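Local coordinates for hypothetical protein, similar to alpha-acetolactate decarboxylase (Staphylococcus aureus subsp. aureus, PDB 1XV2) that probably decarboxylates alpha-acetolactate to acetoin as a zinc-binding member of the acetolactate decarboxylase family, at residues A[115-128]-A[177-189]. Numbering follows the deposited sequence.
With ZN (zinc ion), chain E.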
# COMPACT_ATOMS: atom_id res chain seq x y z
N VAL A 115 17.67 -2.93 2.35
CA VAL A 115 18.92 -3.39 2.92
C VAL A 115 19.86 -3.92 1.87
O VAL A 115 19.45 -4.40 0.81
CB VAL A 115 18.71 -4.51 3.96
CG1 VAL A 115 17.81 -4.03 5.07
CG2 VAL A 115 18.13 -5.74 3.29
N LYS A 116 21.15 -3.81 2.16
CA LYS A 116 22.19 -4.30 1.28
C LYS A 116 23.23 -4.90 2.20
O LYS A 116 23.75 -4.22 3.09
CB LYS A 116 22.79 -3.16 0.45
CG LYS A 116 23.76 -3.65 -0.61
CD LYS A 116 24.23 -2.53 -1.51
CE LYS A 116 25.13 -3.08 -2.62
NZ LYS A 116 25.57 -2.02 -3.57
N ILE A 117 23.52 -6.18 2.01
CA ILE A 117 24.49 -6.90 2.82
C ILE A 117 25.53 -7.46 1.86
O ILE A 117 25.23 -8.38 1.10
CB ILE A 117 23.81 -8.05 3.58
CG1 ILE A 117 22.66 -7.50 4.43
CG2 ILE A 117 24.84 -8.78 4.45
CD1 ILE A 117 21.74 -8.56 5.00
N TYR A 118 26.74 -6.91 1.90
CA TYR A 118 27.80 -7.35 1.00
C TYR A 118 29.06 -7.82 1.71
O TYR A 118 29.52 -7.19 2.66
CB TYR A 118 28.19 -6.23 0.03
CG TYR A 118 29.33 -6.63 -0.86
CD1 TYR A 118 29.13 -7.49 -1.94
CD2 TYR A 118 30.64 -6.22 -0.57
CE1 TYR A 118 30.20 -7.96 -2.69
CE2 TYR A 118 31.72 -6.69 -1.32
CZ TYR A 118 31.49 -7.56 -2.38
OH TYR A 118 32.56 -8.06 -3.09
N GLY A 119 29.62 -8.93 1.23
CA GLY A 119 30.83 -9.48 1.83
C GLY A 119 30.90 -10.98 1.64
O GLY A 119 30.44 -11.51 0.63
N THR A 120 31.47 -11.67 2.62
CA THR A 120 31.59 -13.12 2.55
C THR A 120 30.53 -13.80 3.43
O THR A 120 30.21 -13.33 4.52
CB THR A 120 32.99 -13.59 3.01
OG1 THR A 120 33.25 -13.08 4.33
CG2 THR A 120 34.06 -13.08 2.05
N PHE A 121 29.99 -14.90 2.93
CA PHE A 121 28.96 -15.63 3.66
C PHE A 121 29.42 -17.05 3.91
O PHE A 121 29.77 -17.77 2.98
CB PHE A 121 27.66 -15.65 2.87
CG PHE A 121 27.05 -14.30 2.69
CD1 PHE A 121 26.16 -13.79 3.63
CD2 PHE A 121 27.40 -13.51 1.60
CE1 PHE A 121 25.62 -12.51 3.49
CE2 PHE A 121 26.86 -12.22 1.45
CZ PHE A 121 25.97 -11.73 2.39
N LYS A 122 29.41 -17.46 5.18
CA LYS A 122 29.82 -18.80 5.55
C LYS A 122 28.84 -19.79 4.94
O LYS A 122 29.23 -20.87 4.49
CB LYS A 122 29.82 -18.97 7.07
CG LYS A 122 30.63 -17.93 7.80
CD LYS A 122 30.75 -18.26 9.28
CE LYS A 122 31.56 -19.53 9.50
NZ LYS A 122 31.82 -19.79 10.94
N HIS A 123 27.57 -19.42 4.93
CA HIS A 123 26.53 -20.27 4.38
C HIS A 123 25.49 -19.44 3.62
O HIS A 123 25.13 -18.34 4.05
CB HIS A 123 25.86 -21.04 5.52
CG HIS A 123 24.71 -21.91 5.08
ND1 HIS A 123 24.85 -22.90 4.13
CD2 HIS A 123 23.42 -21.94 5.47
CE1 HIS A 123 23.69 -23.51 3.96
NE2 HIS A 123 22.80 -22.94 4.76
N MSE A 124 25.02 -19.95 2.49
CA MSE A 124 24.01 -19.27 1.69
C MSE A 124 23.06 -20.33 1.17
O MSE A 124 23.48 -21.35 0.64
CB MSE A 124 24.67 -18.51 0.52
CG MSE A 124 23.70 -17.74 -0.37
SE MSE A 124 22.55 -16.47 0.53
CE MSE A 124 23.87 -15.17 1.09
N HIS A 125 21.76 -20.08 1.35
CA HIS A 125 20.72 -21.02 0.93
C HIS A 125 19.64 -20.25 0.18
O HIS A 125 18.97 -19.39 0.75
CB HIS A 125 20.13 -21.71 2.17
CG HIS A 125 19.05 -22.69 1.87
ND1 HIS A 125 18.43 -23.44 2.85
CD2 HIS A 125 18.47 -23.06 0.70
CE1 HIS A 125 17.51 -24.21 2.30
NE2 HIS A 125 17.52 -24.00 1.00
N VAL A 126 19.46 -20.55 -1.10
CA VAL A 126 18.46 -19.87 -1.92
C VAL A 126 17.59 -20.84 -2.70
O VAL A 126 17.88 -22.04 -2.79
CB VAL A 126 19.10 -18.93 -2.97
CG1 VAL A 126 20.04 -17.94 -2.30
CG2 VAL A 126 19.85 -19.75 -4.01
N ARG A 127 16.51 -20.31 -3.27
CA ARG A 127 15.63 -21.09 -4.11
C ARG A 127 15.50 -20.32 -5.41
O ARG A 127 15.74 -19.11 -5.44
CB ARG A 127 14.24 -21.29 -3.46
CG ARG A 127 13.41 -20.03 -3.24
CD ARG A 127 12.62 -19.60 -4.48
NE ARG A 127 11.87 -18.36 -4.24
CZ ARG A 127 10.78 -18.27 -3.50
NH1 ARG A 127 10.27 -19.34 -2.91
NH2 ARG A 127 10.20 -17.09 -3.31
N MSE A 128 15.17 -21.02 -6.48
CA MSE A 128 14.98 -20.39 -7.78
C MSE A 128 13.57 -20.79 -8.19
O MSE A 128 13.33 -21.92 -8.62
CB MSE A 128 16.00 -20.91 -8.79
CG MSE A 128 17.46 -20.66 -8.41
SE MSE A 128 18.22 -22.08 -7.34
CE MSE A 128 18.82 -23.25 -8.76
N ILE A 177 14.53 -10.86 0.67
CA ILE A 177 15.86 -10.64 0.10
C ILE A 177 16.30 -11.66 -0.93
O ILE A 177 15.98 -12.85 -0.84
CB ILE A 177 16.91 -10.63 1.22
CG1 ILE A 177 16.72 -11.86 2.12
CG2 ILE A 177 16.80 -9.36 2.05
CD1 ILE A 177 17.81 -12.07 3.15
N HIS A 178 17.08 -11.19 -1.90
CA HIS A 178 17.63 -12.03 -2.95
C HIS A 178 19.14 -11.90 -2.87
O HIS A 178 19.66 -10.93 -2.31
CB HIS A 178 17.15 -11.58 -4.33
CG HIS A 178 15.73 -11.93 -4.63
ND1 HIS A 178 15.15 -11.69 -5.86
CD2 HIS A 178 14.78 -12.52 -3.87
CE1 HIS A 178 13.89 -12.11 -5.84
NE2 HIS A 178 13.64 -12.61 -4.64
N PHE A 179 19.85 -12.87 -3.43
CA PHE A 179 21.31 -12.87 -3.41
C PHE A 179 21.90 -13.04 -4.81
O PHE A 179 21.30 -13.66 -5.68
CB PHE A 179 21.81 -14.01 -2.52
CG PHE A 179 23.30 -14.16 -2.48
CD1 PHE A 179 24.08 -13.31 -1.70
CD2 PHE A 179 23.94 -15.14 -3.23
CE1 PHE A 179 25.47 -13.44 -1.66
CE2 PHE A 179 25.32 -15.29 -3.21
CZ PHE A 179 26.09 -14.43 -2.41
N ALA A 180 23.09 -12.47 -5.00
CA ALA A 180 23.83 -12.57 -6.25
C ALA A 180 25.31 -12.58 -5.87
O ALA A 180 25.79 -11.65 -5.23
CB ALA A 180 23.52 -11.39 -7.18
N ASP A 181 26.01 -13.64 -6.26
CA ASP A 181 27.43 -13.75 -5.94
C ASP A 181 28.27 -12.89 -6.89
O ASP A 181 27.86 -12.61 -8.01
CB ASP A 181 27.87 -15.22 -5.98
CG ASP A 181 28.09 -15.74 -7.39
OD1 ASP A 181 27.39 -15.31 -8.33
OD2 ASP A 181 28.98 -16.62 -7.55
N ASP A 182 29.44 -12.48 -6.40
CA ASP A 182 30.36 -11.65 -7.18
C ASP A 182 30.64 -12.23 -8.56
O ASP A 182 30.75 -11.48 -9.53
CB ASP A 182 31.67 -11.47 -6.41
CG ASP A 182 31.57 -10.41 -5.33
OD1 ASP A 182 30.47 -10.24 -4.75
OD2 ASP A 182 32.59 -9.74 -5.06
N GLU A 183 30.75 -13.55 -8.64
CA GLU A 183 31.01 -14.21 -9.91
C GLU A 183 29.83 -14.13 -10.88
O GLU A 183 29.95 -14.55 -12.03
CB GLU A 183 31.36 -15.68 -9.70
CG GLU A 183 32.70 -15.93 -9.05
CD GLU A 183 33.04 -17.40 -9.00
OE1 GLU A 183 34.12 -17.75 -8.48
OE2 GLU A 183 32.23 -18.22 -9.49
N ARG A 184 28.71 -13.59 -10.42
CA ARG A 184 27.51 -13.48 -11.25
C ARG A 184 27.23 -14.85 -11.87
O ARG A 184 27.03 -14.96 -13.08
CB ARG A 184 27.71 -12.47 -12.39
CG ARG A 184 28.53 -11.23 -12.05
CD ARG A 184 27.73 -10.12 -11.40
NE ARG A 184 27.43 -10.40 -10.00
CZ ARG A 184 27.07 -9.46 -9.12
NH1 ARG A 184 26.98 -8.19 -9.49
NH2 ARG A 184 26.81 -9.80 -7.86
N ALA A 185 27.22 -15.89 -11.05
CA ALA A 185 26.99 -17.24 -11.56
C ALA A 185 26.06 -18.05 -10.66
O ALA A 185 25.66 -19.17 -11.00
CB ALA A 185 28.32 -17.97 -11.71
N TYR A 186 25.70 -17.47 -9.52
CA TYR A 186 24.84 -18.14 -8.55
C TYR A 186 23.99 -17.10 -7.82
O TYR A 186 24.48 -16.03 -7.49
CB TYR A 186 25.69 -18.91 -7.53
CG TYR A 186 24.96 -19.31 -6.27
CD1 TYR A 186 24.21 -20.48 -6.22
CD2 TYR A 186 25.01 -18.50 -5.13
CE1 TYR A 186 23.53 -20.85 -5.06
CE2 TYR A 186 24.32 -18.86 -3.97
CZ TYR A 186 23.59 -20.03 -3.94
OH TYR A 186 22.93 -20.40 -2.79
N GLY A 187 22.73 -17.43 -7.55
CA GLY A 187 21.88 -16.50 -6.84
C GLY A 187 20.45 -16.97 -6.74
O GLY A 187 20.10 -18.06 -7.21
N GLY A 188 19.61 -16.16 -6.11
CA GLY A 188 18.21 -16.51 -5.95
C GLY A 188 17.54 -15.82 -4.77
O GLY A 188 18.04 -14.83 -4.24
N HIS A 189 16.39 -16.35 -4.38
CA HIS A 189 15.61 -15.84 -3.26
C HIS A 189 16.20 -16.49 -2.00
O HIS A 189 16.19 -17.71 -1.88
CB HIS A 189 14.14 -16.25 -3.43
CG HIS A 189 13.26 -15.88 -2.28
ND1 HIS A 189 12.61 -14.67 -2.20
CD2 HIS A 189 12.90 -16.57 -1.18
CE1 HIS A 189 11.88 -14.63 -1.10
NE2 HIS A 189 12.04 -15.78 -0.46
ZN ZN E . 11.67 -13.39 -3.88
O HOH W 1 11.07 -15.15 -5.44
O HOH W 2 9.27 -14.10 -3.93
O HOH W 3 10.16 -12.88 -5.77
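The guanidinium of Arg127 lies flat on the imidazole of His189, planes 25° apart, with NH2 above the ring centre. His189 ND1 binds the zinc ion at 2.3 Å; His178 NE2 and His176 complete the histidine set, and three waters fill in. This zinc site is probably the active site, as in acetolactate decarboxylases. One of those waters also accepts from Arg127 NH2 at 3.0 Å, which ties the arginine to the metal's water shell. Arg127 reaches the ring because its CG sits between the backbone N and carbonyl carbon (chi1 64°) and the chain bends again at chi2. Glu48 forms a salt bridge with NE, while Gln146 and the carbonyl of Ala236 take NH1, fixing the rotation of the group. Beneath the stack, Arg127 and His189 form an antiparallel hydrogen-bonded pair, Arg127 N to His189 O and His189 N to Arg127 O, each 3.0 Å.

Away from the metal, Met124, a selenomethionine bent at chi2 and chi3, lays CE over one face of Phe179 in a CH-pi contact, 3.7 Å from the ring centroid, with SE over the same ring as a Met-aromatic contact. The same methyl covers a face of Phe121, toward which Phe179 turns its edge in an offset edge-to-face pair, planes at 85°. Val126 CG2 packs against Tyr186 OH at 3.4 Å; that hydroxyl hydrogen-bonds to the carbonyl of Glu149. Farther out, where the turn 181-184 begins, Tyr118 OH donates to the syn lone pair of Asp182 OD2 (2.6 Å), carboxylate and ring nearly coplanar, and the same hydroxyl is hydrogen-bonded to Arg155 NE.

Strand 120-127 meets strand 187-195 directly, whereas strand 113-118, beyond the corner at Gly119, faces hairpin 174-181/187-195 across the interior of the curled antiparallel sheet, where Ile158 of strand 154-163 also touches Phe121, Ile177 and Phe179.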